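Local coordinates for UDP-N-acetylmuramate--L-alanine ligase (Thermotoga maritima, PDB 1J6U), which catalyses the ATP-dependent joining of L-alanine to UDP-N-acetylmuramate, a cytoplasmic step in building the peptidoglycan of the bacterial cell wall, at residues Lys125-Thr128 and Thr129-Ala133; Arg307-His310 and Arg311-Ser314; Leu283-Ile286 and Ala287-Ser291; Leu271-Gly275 and Phe276-Leu280; Glu174-Phe177 and Ser178-Pro182. All blocks are in the same frame, centred on the assembly; numbering follows the deposited sequence.

Interaction 1: Lys125-Thr128 and Thr129-Ala133; sequences KTTT and TAMVA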
loop_
_atom_site.group_PDB
_atom_site.type_symbol
_atom_site.label_atom_id
_atom_site.label_comp_id
_atom_site.label_asym_id
_atom_site.label_seq_id
_atom_site.Cartn_x
_atom_site.Cartn_y
_atom_site.Cartn_z
ATOM N N LYS A 125 -0.706 1.607 -6.347
ATOM C CA LYS A 125 -1.585 2.603 -5.800
ATOM C C LYS A 125 -1.135 3.288 -4.522
ATOM O O LYS A 125 -1.126 4.517 -4.433
ATOM C CB LYS A 125 -2.955 1.928 -5.663
ATOM C CG LYS A 125 -4.014 2.652 -4.938
ATOM C CD LYS A 125 -5.258 1.787 -4.944
ATOM C CE LYS A 125 -4.935 0.427 -4.362
ATOM N NZ LYS A 125 -5.927 -0.619 -4.727
ATOM N N THR A 126 -0.732 2.505 -3.534
ATOM C CA THR A 126 -0.355 3.090 -2.248
ATOM C C THR A 126 0.950 3.848 -2.309
ATOM O O THR A 126 1.067 4.931 -1.718
ATOM C CB THR A 126 -0.308 1.989 -1.105
ATOM O OG1 THR A 126 -1.529 1.251 -1.120
ATOM C CG2 THR A 126 -0.181 2.607 0.261
ATOM N N THR A 127 1.943 3.287 -2.997
ATOM C CA THR A 127 3.231 3.969 -3.117
ATOM C C THR A 127 3.050 5.268 -3.924
ATOM O O THR A 127 3.581 6.333 -3.541
ATOM C CB THR A 127 4.305 3.075 -3.802
ATOM O OG1 THR A 127 4.780 2.114 -2.864
ATOM C CG2 THR A 127 5.509 3.917 -4.270
ATOM N N THR A 128 2.299 5.164 -5.026
ATOM C CA THR A 128 2.037 6.321 -5.887
ATOM C C THR A 128 1.352 7.403 -5.076
ATOM O O THR A 128 1.739 8.581 -5.121
ATOM C CB THR A 128 1.195 5.922 -7.084
ATOM O OG1 THR A 128 1.969 5.032 -7.904
ATOM C CG2 THR A 128 0.788 7.173 -7.907
ATOM N N THR A 129 0.358 7.000 -4.294
ATOM C CA THR A 129 -0.319 7.954 -3.427
ATOM C C THR A 129 0.639 8.584 -2.428
ATOM O O THR A 129 0.561 9.776 -2.142
ATOM C CB THR A 129 -1.414 7.288 -2.602
ATOM O OG1 THR A 129 -2.307 6.582 -3.463
ATOM C CG2 THR A 129 -2.171 8.326 -1.822
ATOM N N ALA A 130 1.545 7.778 -1.890
ATOM C CA ALA A 130 2.479 8.283 -0.892
ATOM C C ALA A 130 3.416 9.287 -1.570
ATOM O O ALA A 130 3.774 10.342 -0.992
ATOM C CB ALA A 130 3.251 7.103 -0.232
HETATM N N MSE A 131 3.793 8.970 -2.807
HETATM C CA MSE A 131 4.649 9.867 -3.578
HETATM C C MSE A 131 3.944 11.229 -3.790
HETATM O O MSE A 131 4.539 12.271 -3.522
HETATM C CB MSE A 131 5.010 9.230 -4.903
HETATM C CG MSE A 131 6.023 8.182 -4.782
HETATM SE SE MSE A 131 6.344 7.346 -6.463
HETATM C CE MSE A 131 8.083 6.583 -6.073
ATOM N N VAL A 132 2.681 11.201 -4.244
ATOM C CA VAL A 132 1.899 12.399 -4.470
ATOM C C VAL A 132 1.850 13.206 -3.192
ATOM O O VAL A 132 2.161 14.400 -3.198
ATOM C CB VAL A 132 0.450 12.058 -4.921
ATOM C CG1 VAL A 132 -0.413 13.351 -5.041
ATOM C CG2 VAL A 132 0.495 11.366 -6.249
ATOM N N ALA A 133 1.457 12.552 -2.103
ATOM C CA ALA A 133 1.395 13.208 -0.814
ATOM C C ALA A 133 2.762 13.784 -0.432
ATOM O O ALA A 133 2.864 14.910 0.061
ATOM C CB ALA A 133 0.941 12.203 0.282
#

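Interaction 2: Arg307-His310 and Arg311-Ser314; sequences RGVH and RRFS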
loop_
_atom_site.group_PDB
_atom_site.type_symbol
_atom_site.label_atom_id
_atom_site.label_comp_id
_atom_site.label_asym_id
_atom_site.label_seq_id
_atom_site.Cartn_x
_atom_site.Cartn_y
_atom_site.Cartn_z
ATOM N N ARG A 307 10.854 8.238 1.030
ATOM C CA ARG A 307 11.360 7.089 1.761
ATOM C C ARG A 307 10.605 5.778 1.660
ATOM O O ARG A 307 11.076 4.745 2.130
ATOM C CB ARG A 307 11.668 7.486 3.212
ATOM C CG ARG A 307 12.929 8.384 3.251
ATOM C CD ARG A 307 13.357 8.882 4.631
ATOM N N GLY A 308 9.474 5.804 0.976
ATOM C CA GLY A 308 8.729 4.576 0.757
ATOM C C GLY A 308 7.649 4.350 1.781
ATOM O O GLY A 308 7.516 5.088 2.775
ATOM N N VAL A 309 6.873 3.315 1.536
ATOM C CA VAL A 309 5.775 2.958 2.420
ATOM C C VAL A 309 6.128 1.668 3.088
ATOM O O VAL A 309 6.662 0.782 2.415
ATOM C CB VAL A 309 4.524 2.685 1.629
ATOM C CG1 VAL A 309 3.366 2.212 2.583
ATOM C CG2 VAL A 309 4.178 3.912 0.849
ATOM N N HIS A 310 5.819 1.535 4.386
ATOM C CA HIS A 310 6.112 0.262 5.080
ATOM C C HIS A 310 5.507 -0.929 4.374
ATOM O O HIS A 310 4.378 -0.887 3.860
ATOM C CB HIS A 310 5.692 0.312 6.556
ATOM C CG HIS A 310 6.490 1.313 7.351
ATOM N ND1 HIS A 310 6.345 1.495 8.712
ATOM C CD2 HIS A 310 7.444 2.197 6.956
ATOM C CE1 HIS A 310 7.169 2.447 9.118
ATOM N NE2 HIS A 310 7.847 2.890 8.073
ATOM N N ARG A 311 6.332 -1.956 4.266
ATOM C CA ARG A 311 6.028 -3.224 3.631
ATOM C C ARG A 311 6.118 -3.178 2.132
ATOM O O ARG A 311 5.718 -4.137 1.449
ATOM C CB ARG A 311 4.664 -3.778 4.041
ATOM C CG ARG A 311 4.515 -4.044 5.549
ATOM C CD ARG A 311 4.098 -5.481 5.716
ATOM N NE ARG A 311 2.955 -5.588 6.588
ATOM C CZ ARG A 311 2.214 -6.678 6.712
ATOM N NH1 ARG A 311 2.481 -7.797 6.025
ATOM N NH2 ARG A 311 1.167 -6.629 7.513
ATOM N N ARG A 312 6.591 -2.070 1.586
ATOM C CA ARG A 312 6.813 -2.072 0.121
ATOM C C ARG A 312 8.342 -1.974 0.096
ATOM O O ARG A 312 8.908 -0.889 0.136
ATOM C CB ARG A 312 6.155 -0.880 -0.578
ATOM C CG ARG A 312 4.887 -0.435 0.065
ATOM C CD ARG A 312 3.684 -1.243 -0.364
ATOM N NE ARG A 312 2.713 -1.157 0.718
ATOM C CZ ARG A 312 1.405 -1.272 0.563
ATOM N NH1 ARG A 312 0.897 -1.488 -0.642
ATOM N NH2 ARG A 312 0.615 -1.153 1.618
ATOM N N PHE A 313 8.977 -3.147 0.115
ATOM C CA PHE A 313 10.415 -3.302 0.191
ATOM C C PHE A 313 10.993 -2.319 1.215
ATOM O O PHE A 313 11.946 -1.593 0.896
ATOM C CB PHE A 313 11.070 -3.067 -1.170
ATOM C CG PHE A 313 12.459 -3.708 -1.314
ATOM C CD1 PHE A 313 12.614 -4.960 -1.920
ATOM C CD2 PHE A 313 13.610 -3.048 -0.872
ATOM C CE1 PHE A 313 13.894 -5.538 -2.083
ATOM C CE2 PHE A 313 14.887 -3.625 -1.040
ATOM C CZ PHE A 313 15.015 -4.868 -1.645
ATOM N N SER A 314 10.424 -2.279 2.429
ATOM C CA SER A 314 10.945 -1.386 3.467
ATOM C C SER A 314 12.045 -2.044 4.313
ATOM O O SER A 314 11.957 -3.227 4.672
ATOM C CB SER A 314 9.822 -0.871 4.378
ATOM O OG SER A 314 8.939 -1.879 4.737
#

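Interaction 3: Leu283-Ile286 and Ala287-Ser291; sequences LAVI and ALFDS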
loop_
_atom_site.group_PDB
_atom_site.type_symbol
_atom_site.label_atom_id
_atom_site.label_comp_id
_atom_site.label_asym_id
_atom_site.label_seq_id
_atom_site.Cartn_x
_atom_site.Cartn_y
_atom_site.Cartn_z
ATOM N N LEU A 283 7.050 7.911 -12.427
ATOM C CA LEU A 283 6.698 8.415 -13.744
ATOM C C LEU A 283 5.243 8.941 -13.703
ATOM O O LEU A 283 4.977 10.056 -14.140
ATOM C CB LEU A 283 6.768 7.306 -14.791
ATOM C CG LEU A 283 7.776 7.395 -15.952
ATOM C CD1 LEU A 283 7.138 6.835 -17.198
ATOM C CD2 LEU A 283 8.210 8.823 -16.215
ATOM N N ALA A 284 4.302 8.159 -13.178
ATOM C CA ALA A 284 2.922 8.633 -13.104
ATOM C C ALA A 284 2.843 9.919 -12.281
ATOM O O ALA A 284 2.030 10.811 -12.566
ATOM C CB ALA A 284 2.012 7.567 -12.491
ATOM N N VAL A 285 3.683 10.023 -11.259
ATOM C CA VAL A 285 3.669 11.218 -10.446
ATOM C C VAL A 285 4.164 12.434 -11.247
ATOM O O VAL A 285 3.572 13.507 -11.233
ATOM C CB VAL A 285 4.525 11.025 -9.158
ATOM C CG1 VAL A 285 4.712 12.393 -8.436
ATOM C CG2 VAL A 285 3.787 10.036 -8.183
ATOM N N ILE A 286 5.296 12.255 -11.899
ATOM C CA ILE A 286 5.879 13.263 -12.734
ATOM C C ILE A 286 4.834 13.701 -13.782
ATOM O O ILE A 286 4.643 14.881 -14.026
ATOM C CB ILE A 286 7.098 12.669 -13.431
ATOM C CG1 ILE A 286 8.287 12.754 -12.501
ATOM C CG2 ILE A 286 7.406 13.401 -14.749
ATOM C CD1 ILE A 286 9.416 11.830 -12.962
ATOM N N ALA A 287 4.162 12.733 -14.384
ATOM C CA ALA A 287 3.187 13.025 -15.393
ATOM C C ALA A 287 2.090 13.896 -14.855
ATOM O O ALA A 287 1.660 14.832 -15.530
ATOM C CB ALA A 287 2.607 11.731 -15.992
ATOM N N LEU A 288 1.629 13.612 -13.647
ATOM C CA LEU A 288 0.557 14.411 -13.094
ATOM C C LEU A 288 0.995 15.862 -12.865
ATOM O O LEU A 288 0.386 16.788 -13.379
ATOM C CB LEU A 288 0.076 13.827 -11.765
ATOM C CG LEU A 288 -0.930 14.696 -11.007
ATOM C CD1 LEU A 288 -2.228 14.697 -11.785
ATOM C CD2 LEU A 288 -1.166 14.183 -9.622
ATOM N N PHE A 289 2.041 16.044 -12.075
ATOM C CA PHE A 289 2.550 17.356 -11.741
ATOM C C PHE A 289 3.050 18.214 -12.901
ATOM O O PHE A 289 2.866 19.446 -12.902
ATOM C CB PHE A 289 3.622 17.215 -10.670
ATOM C CG PHE A 289 3.050 16.984 -9.317
ATOM C CD1 PHE A 289 3.008 15.704 -8.755
ATOM C CD2 PHE A 289 2.465 18.028 -8.645
ATOM C CE1 PHE A 289 2.383 15.487 -7.540
ATOM C CE2 PHE A 289 1.834 17.825 -7.417
ATOM C CZ PHE A 289 1.790 16.550 -6.859
ATOM N N ASP A 290 3.684 17.564 -13.869
ATOM C CA ASP A 290 4.158 18.229 -15.067
ATOM C C ASP A 290 2.881 18.695 -15.790
ATOM O O ASP A 290 2.769 19.836 -16.218
ATOM C CB ASP A 290 4.930 17.236 -15.935
ATOM C CG ASP A 290 5.813 17.924 -16.982
ATOM O OD1 ASP A 290 6.380 18.977 -16.674
ATOM O OD2 ASP A 290 5.971 17.407 -18.098
ATOM N N SER A 291 1.894 17.817 -15.882
ATOM C CA SER A 291 0.669 18.176 -16.553
ATOM C C SER A 291 -0.013 19.367 -15.881
ATOM O O SER A 291 -0.751 20.120 -16.530
ATOM C CB SER A 291 -0.256 16.967 -16.603
ATOM O OG SER A 291 0.106 16.130 -17.696
#

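Interaction 4: Leu271-Gly275 and Phe276-Leu280; sequences LKVPG and FHNVL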
loop_
_atom_site.group_PDB
_atom_site.type_symbol
_atom_site.label_atom_id
_atom_site.label_comp_id
_atom_site.label_asym_id
_atom_site.label_seq_id
_atom_site.Cartn_x
_atom_site.Cartn_y
_atom_site.Cartn_z
ATOM N N LEU A 271 15.634 7.943 -7.635
ATOM C CA LEU A 271 14.839 7.451 -6.493
ATOM C C LEU A 271 15.717 6.714 -5.474
ATOM O O LEU A 271 16.588 5.900 -5.849
ATOM C CB LEU A 271 13.761 6.474 -6.959
ATOM C CG LEU A 271 12.739 7.027 -7.948
ATOM C CD1 LEU A 271 11.887 5.933 -8.528
ATOM C CD2 LEU A 271 11.914 8.080 -7.216
ATOM N N LYS A 272 15.493 7.012 -4.197
ATOM C CA LYS A 272 16.192 6.341 -3.100
ATOM C C LYS A 272 15.546 4.945 -3.088
ATOM O O LYS A 272 16.216 3.925 -3.003
ATOM C CB LYS A 272 15.899 7.070 -1.803
ATOM C CG LYS A 272 17.108 7.327 -0.961
ATOM N N VAL A 273 14.227 4.933 -3.242
ATOM C CA VAL A 273 13.399 3.717 -3.298
ATOM C C VAL A 273 13.729 2.826 -4.508
ATOM O O VAL A 273 13.792 3.295 -5.637
ATOM C CB VAL A 273 11.945 4.196 -3.287
ATOM C CG1 VAL A 273 11.129 3.468 -4.249
ATOM C CG2 VAL A 273 11.406 4.163 -1.839
ATOM N N PRO A 274 13.901 1.513 -4.302
ATOM C CA PRO A 274 14.242 0.697 -5.479
ATOM C C PRO A 274 13.084 0.025 -6.180
ATOM O O PRO A 274 11.948 0.177 -5.788
ATOM C CB PRO A 274 15.210 -0.339 -4.903
ATOM C CG PRO A 274 14.535 -0.671 -3.599
ATOM C CD PRO A 274 14.090 0.741 -3.059
ATOM N N GLY A 275 13.412 -0.743 -7.211
ATOM C CA GLY A 275 12.423 -1.452 -7.984
ATOM C C GLY A 275 11.969 -0.700 -9.232
ATOM O O GLY A 275 11.694 0.518 -9.239
ATOM N N PHE A 276 11.907 -1.450 -10.313
ATOM C CA PHE A 276 11.458 -0.936 -11.579
ATOM C C PHE A 276 10.058 -0.320 -11.443
ATOM O O PHE A 276 9.785 0.782 -11.926
ATOM C CB PHE A 276 11.391 -2.069 -12.581
ATOM C CG PHE A 276 11.022 -1.619 -13.932
ATOM C CD1 PHE A 276 11.953 -0.955 -14.726
ATOM C CD2 PHE A 276 9.723 -1.789 -14.400
ATOM C CE1 PHE A 276 11.597 -0.462 -15.966
ATOM C CE2 PHE A 276 9.355 -1.294 -15.644
ATOM C CZ PHE A 276 10.293 -0.629 -16.426
ATOM N N HIS A 277 9.172 -1.027 -10.765
ATOM C CA HIS A 277 7.825 -0.525 -10.620
ATOM C C HIS A 277 7.738 0.788 -9.886
ATOM O O HIS A 277 6.824 1.582 -10.128
ATOM C CB HIS A 277 6.909 -1.606 -10.019
ATOM C CG HIS A 277 6.722 -2.782 -10.939
ATOM N ND1 HIS A 277 5.657 -3.647 -10.848
ATOM C CD2 HIS A 277 7.451 -3.199 -12.006
ATOM C CE1 HIS A 277 5.730 -4.539 -11.822
ATOM N NE2 HIS A 277 6.810 -4.290 -12.539
ATOM N N ASN A 278 8.687 1.060 -9.007
ATOM C CA ASN A 278 8.639 2.346 -8.352
ATOM C C ASN A 278 8.974 3.474 -9.355
ATOM O O ASN A 278 8.565 4.623 -9.159
ATOM C CB ASN A 278 9.590 2.379 -7.162
ATOM C CG ASN A 278 8.941 1.867 -5.905
ATOM O OD1 ASN A 278 7.758 2.079 -5.668
ATOM N ND2 ASN A 278 9.719 1.198 -5.082
ATOM N N VAL A 279 9.727 3.145 -10.408
ATOM C CA VAL A 279 10.053 4.124 -11.430
ATOM C C VAL A 279 8.743 4.447 -12.152
ATOM O O VAL A 279 8.427 5.595 -12.373
ATOM C CB VAL A 279 11.077 3.569 -12.417
ATOM C CG1 VAL A 279 11.257 4.543 -13.546
ATOM C CG2 VAL A 279 12.426 3.380 -11.706
ATOM N N LEU A 280 7.973 3.422 -12.496
ATOM C CA LEU A 280 6.691 3.629 -13.137
ATOM C C LEU A 280 5.766 4.455 -12.244
ATOM O O LEU A 280 5.077 5.334 -12.723
ATOM C CB LEU A 280 6.064 2.277 -13.502
ATOM C CG LEU A 280 6.195 1.830 -14.968
ATOM C CD1 LEU A 280 7.433 2.387 -15.633
ATOM C CD2 LEU A 280 6.212 0.330 -15.007
#

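Interaction 5: Glu174-Phe177 and Ser178-Pro182; sequences EEFF and SEFSP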
loop_
_atom_site.group_PDB
_atom_site.type_symbol
_atom_site.label_atom_id
_atom_site.label_comp_id
_atom_site.label_asym_id
_atom_site.label_seq_id
_atom_site.Cartn_x
_atom_site.Cartn_y
_atom_site.Cartn_z
ATOM N N GLU A 174 -14.014 -1.872 -4.874
ATOM C CA GLU A 174 -15.403 -1.540 -4.681
ATOM C C GLU A 174 -15.838 -0.686 -5.853
ATOM O O GLU A 174 -15.300 0.394 -6.070
ATOM C CB GLU A 174 -15.593 -0.784 -3.365
ATOM C CG GLU A 174 -14.478 -1.070 -2.343
ATOM C CD GLU A 174 -14.822 -0.631 -0.908
ATOM O OE1 GLU A 174 -13.873 -0.306 -0.140
ATOM O OE2 GLU A 174 -16.033 -0.630 -0.551
ATOM N N GLU A 175 -16.810 -1.189 -6.608
ATOM C CA GLU A 175 -17.379 -0.491 -7.766
ATOM C C GLU A 175 -17.705 0.989 -7.471
ATOM O O GLU A 175 -17.570 1.863 -8.343
ATOM C CB GLU A 175 -18.650 -1.221 -8.207
ATOM C CG GLU A 175 -19.243 -0.790 -9.542
ATOM C CD GLU A 175 -20.488 -1.597 -9.891
ATOM O OE1 GLU A 175 -20.575 -2.122 -11.031
ATOM O OE2 GLU A 175 -21.378 -1.704 -9.012
ATOM N N PHE A 176 -18.122 1.259 -6.239
ATOM C CA PHE A 176 -18.475 2.616 -5.806
ATOM C C PHE A 176 -17.332 3.614 -5.961
ATOM O O PHE A 176 -17.546 4.804 -5.782
ATOM C CB PHE A 176 -18.894 2.608 -4.334
ATOM C CG PHE A 176 -19.519 3.902 -3.861
ATOM C CD1 PHE A 176 -20.807 4.251 -4.249
ATOM C CD2 PHE A 176 -18.825 4.759 -3.002
ATOM C CE1 PHE A 176 -21.402 5.441 -3.787
ATOM C CE2 PHE A 176 -19.399 5.947 -2.529
ATOM C CZ PHE A 176 -20.698 6.294 -2.924
ATOM N N PHE A 177 -16.120 3.150 -6.272
ATOM C CA PHE A 177 -15.019 4.101 -6.395
ATOM C C PHE A 177 -15.330 5.010 -7.553
ATOM O O PHE A 177 -14.966 6.186 -7.538
ATOM C CB PHE A 177 -13.668 3.391 -6.581
ATOM C CG PHE A 177 -13.337 3.025 -7.996
ATOM C CD1 PHE A 177 -12.526 3.868 -8.778
ATOM C CD2 PHE A 177 -13.777 1.824 -8.537
ATOM C CE1 PHE A 177 -12.153 3.516 -10.080
ATOM C CE2 PHE A 177 -13.413 1.458 -9.838
ATOM C CZ PHE A 177 -12.598 2.303 -10.619
ATOM N N SER A 178 -16.045 4.454 -8.525
ATOM C CA SER A 178 -16.474 5.163 -9.738
ATOM C C SER A 178 -17.410 6.354 -9.457
ATOM O O SER A 178 -17.709 7.129 -10.355
ATOM C CB SER A 178 -17.210 4.202 -10.655
ATOM O OG SER A 178 -18.416 3.856 -10.012
ATOM N N GLU A 179 -17.865 6.476 -8.215
ATOM C CA GLU A 179 -18.750 7.541 -7.790
ATOM C C GLU A 179 -17.973 8.757 -7.316
ATOM O O GLU A 179 -18.551 9.799 -7.004
ATOM C CB GLU A 179 -19.656 7.051 -6.650
ATOM C CG GLU A 179 -20.641 5.985 -7.066
ATOM C CD GLU A 179 -21.528 6.451 -8.205
ATOM O OE1 GLU A 179 -21.447 5.865 -9.313
ATOM O OE2 GLU A 179 -22.301 7.414 -7.986
ATOM N N PHE A 180 -16.662 8.621 -7.230
ATOM C CA PHE A 180 -15.829 9.740 -6.821
ATOM C C PHE A 180 -15.573 10.603 -8.054
ATOM O O PHE A 180 -15.664 10.141 -9.193
ATOM C CB PHE A 180 -14.473 9.244 -6.259
ATOM C CG PHE A 180 -14.565 8.698 -4.880
ATOM C CD1 PHE A 180 -15.240 7.504 -4.629
ATOM C CD2 PHE A 180 -14.058 9.416 -3.804
ATOM C CE1 PHE A 180 -15.409 7.053 -3.306
ATOM C CE2 PHE A 180 -14.224 8.963 -2.486
ATOM C CZ PHE A 180 -14.897 7.790 -2.241
ATOM N N SER A 181 -15.256 11.863 -7.839
ATOM C CA SER A 181 -14.939 12.699 -8.974
ATOM C C SER A 181 -13.862 13.695 -8.548
ATOM O O SER A 181 -14.124 14.890 -8.335
ATOM C CB SER A 181 -16.197 13.403 -9.478
ATOM O OG SER A 181 -16.879 13.940 -8.381
ATOM N N PRO A 182 -12.626 13.197 -8.401
ATOM C CA PRO A 182 -11.484 14.024 -7.996
ATOM C C PRO A 182 -11.109 14.967 -9.137
ATOM O O PRO A 182 -11.583 14.810 -10.274
ATOM C CB PRO A 182 -10.396 12.993 -7.762
ATOM C CG PRO A 182 -10.711 11.956 -8.889
ATOM C CD PRO A 182 -12.201 11.818 -8.739
#

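Interaction 1: Lys125-Thr128 and Thr129-Ala133
Thr-129 N bonds back to Lys-125 O at 2.9 Å, the first of four i to i+4 bonds that wind 125-128 and 129-133 into one alpha-helix; Ala-130, Met-131 and Val-132 bond in turn to Thr-126, Thr-127 and Thr-128. A side chain adds a fifth bond. With OG1 of Thr-129 turned beside its own backbone N (chi1 -54°), the hydroxyl donates to Lys-125 O at 2.6 Å, so this carbonyl takes two donors, one from each face of its plane. Threonine suits the place, since its OG1 is satisfied inside the helix while the side chain packs against strands 116-120 and 166-170. One turn after Thr-127, selenomethionine Met-131 runs extended alongside it, and its CE lies 4.1 Å from Thr-127 CG2. Ala-130, with only a CB, lets Val-309 come close. Thr-128 OG1 turns back to Gly-124 O. Lys-125, Thr-126 and Thr-127 belong to the predicted ATP site, the P-loop of Mur ligases, and Lys-125 NZ bonds to Gly-121 O. The hydroxyls of Thr-128 and Thr-129 are thus satisfied within the buried start of the helix, and the Thr-128 bond ties the helix to Gly-124 of the predicted ATP site.

Interaction 2: Arg307-His310 and Arg311-Ser314
Arg-311 and Arg-312 turn the chain back on Val-309 in a type II beta turn running from Val-309 to Arg-312; His-310, at its second position, bonds through NE2 to Asp-152. Arg-311 takes the third position with a positive phi (79°), and its backbone N is held by Ser-314 OG at 2.7 Å. Its long side chain bends away from the turn, and NH1 makes a weak bond to Gly-441 O. Arg-312 closes the turn: its N donates to Val-309 O at 3.0 Å. The aliphatic start of this side chain runs beside Val-309, with CG 3.5 Å from Val-309 CB, while a bend at chi2 (-83°) carries the guanidinium onward, with His-310 O at its edge and in its plane, 3.6 Å from NE, too far to be counted a bond. Arginine suits this place because its methylenes can pack on valine while the charged end reaches on to Thr-126. Phe-313 takes no part in the turn and packs on Pro-274 and helix 334-347. It forms, with Ser-314 opposite Asp-328, a G1 beta bulge. Ser-314 CB points back at the turn, and OG, set between its own backbone N and carbonyl carbon (chi1 44°), lies 3.6 Å from His-310 CA. The amides of Arg-311 and Arg-312 are thus both satisfied, and Arg-312 probably brings its positive charge close to the predicted ATP site.

Interaction 3: Leu283-Ile286 and Ala287-Ser291
Val-285 and Phe-289 lie side by side on one turn of helix 276-291, CG1 of the valine 3.7 Å from CD1 of the ring. Between the segments the backbone is satisfied by four i to i+4 bonds. Leu-283 O takes Ala-287 N at 2.8 Å, Ala-284 O takes Leu-288 N, Val-285 O takes Phe-289 N at 3.1 Å with an almost straight N-H (170°), and Ile-286 O takes Asp-290 N. Val-285 O also lies 3.4 Å from Phe-289 CD1, because CG of the phenylalanine sits beside its own backbone N (chi1 -77°), which brings the ring edge against the preceding turn. Ala-287 O receives Ser-291 N at 3.0 Å and, weakly, Ser-291 OG, so a serine near the helix end places its hydroxyl on its own helix. Asp-290 is the strongly polar residue here, and both carboxylate oxygens have partners outside: OD2 takes Lys-261 in a salt bridge and Tyr-243 OH, while OD1 takes Tyr-266 OH. This setting would be expected to favour the charged form. Apolar residues fit the other faces, where Val-285 and Phe-289 meet helix 125-138, Ile-286 meets helix 296-305, and Ala-287 and Leu-288 meet strand 218-222. This is a largely buried alpha-helix packed on the central sheet of the Mur ligase middle domain, beside helix 125-138.

Interaction 4: Leu271-Gly275 and Phe276-Leu280
Gly-275 O accepts two weak bonds from the first turn of helix 276-291, Asn-278 N at 3.1 Å and Val-279 N at 3.5 Å, while Phe-276 O takes Val-279 N and Leu-280 N. CB of Asn-278 points back at the loop, and ND2 donates to Pro-274 O at 2.6 Å, although the model crowds this nitrogen and its exact place is less sure. CG is set beside the residue's own backbone N (chi1 -87°); asparagine suits the place, as its amide can probably meet a loop carbonyl through ND2 while OD1 makes a weak bond to Asn-281 ND2. Strand 264-271 of the middle domain is here joined to helix 276-291 by a short loop. Gly-275 sits in it at a positive phi (95°), a backbone conformation open to glycine, with no CB to crowd the Pro-274 carbonyl. Gln-255 NE2 bonds both Gly-275 O and Val-273 O, tying the loop to strand 255-261. At the end of the strand, Leu-271 reaches across to the helix: CD1 lies 3.6 Å from Asn-278 O and 4.1 Å from Val-279 CG2, so a branched apolar chain at each position fills the angle between strand and helix. Val-279 packs further on Leu-245 and Ala-257. Pro-274 turns away from the helix and rests on Phe-313 and on Val-347 of helix 334-347.

Interaction 5: Glu174-Phe177 and Ser178-Pro182
A short 3-10 helix, residues 175-179, lies in the loop that connects strand 166-170 with strand 184-187 of the middle domain, and its i to i+3 bonds join Glu-175, Phe-176 and Phe-177 to Ser-178, Glu-179 and Phe-180. Ser-178 N reaches Glu-175 O at 3.0 Å from above the carbonyl plane. The same oxygen takes Ser-178 OG at 2.7 Å; with OG between its own backbone N and carbonyl carbon (chi1 68°), the serine hydroxyl folds back on the preceding turn, a fitting use of a buried polar residue. Glu-179 N and Phe-180 N follow, donating to Phe-176 O and Phe-177 O. Over the Phe-176 ring stands the aliphatic part of Glu-179 in a CH-pi contact, CB 3.8 Å from the ring centroid and 15° off its normal, with Glu-179 CG 3.3 Å from Phe-176 CD1. A bend at chi2 takes the carboxylate off to Lys-211, so the glutamate serves the ring with its methylenes and a cation with its end. Phe-180 crosses Phe-176 at about a right angle, its CE1 4.1 Å from Phe-176 CD2, and turns its edge to Phe-176 O. Phe-176 and Phe-180 pack against helix 101-112, where Phe-176 also meets His-103. Phe-177 and Ser-178 lie against helix 202-214, the phenylalanine edge-to-face with Phe-209, and Glu-175 joins the same helix through a salt bridge to Arg-204.

In the fold
All five contacts are local and follow one another in series; none nests in or crosses another. Interaction 1 winds the start of helix 125-138. Interaction 5 closes a small 3-10 turn between strands 166-170 and 184-187, facing helices 101-112 and 202-214, and touches none of the others. Interaction 4 joins strand 264-271 to helix 276-291, and interaction 3 continues the same helix to its end. Interaction 2, last in the chain, turns the loop after helix 296-305 into strand 314-319, where the C-terminal sheet begins. Interaction 1 lies at the hub, touching interactions 2, 3 and 4, while Phe-313 on Pro-274 joins interactions 2 and 4.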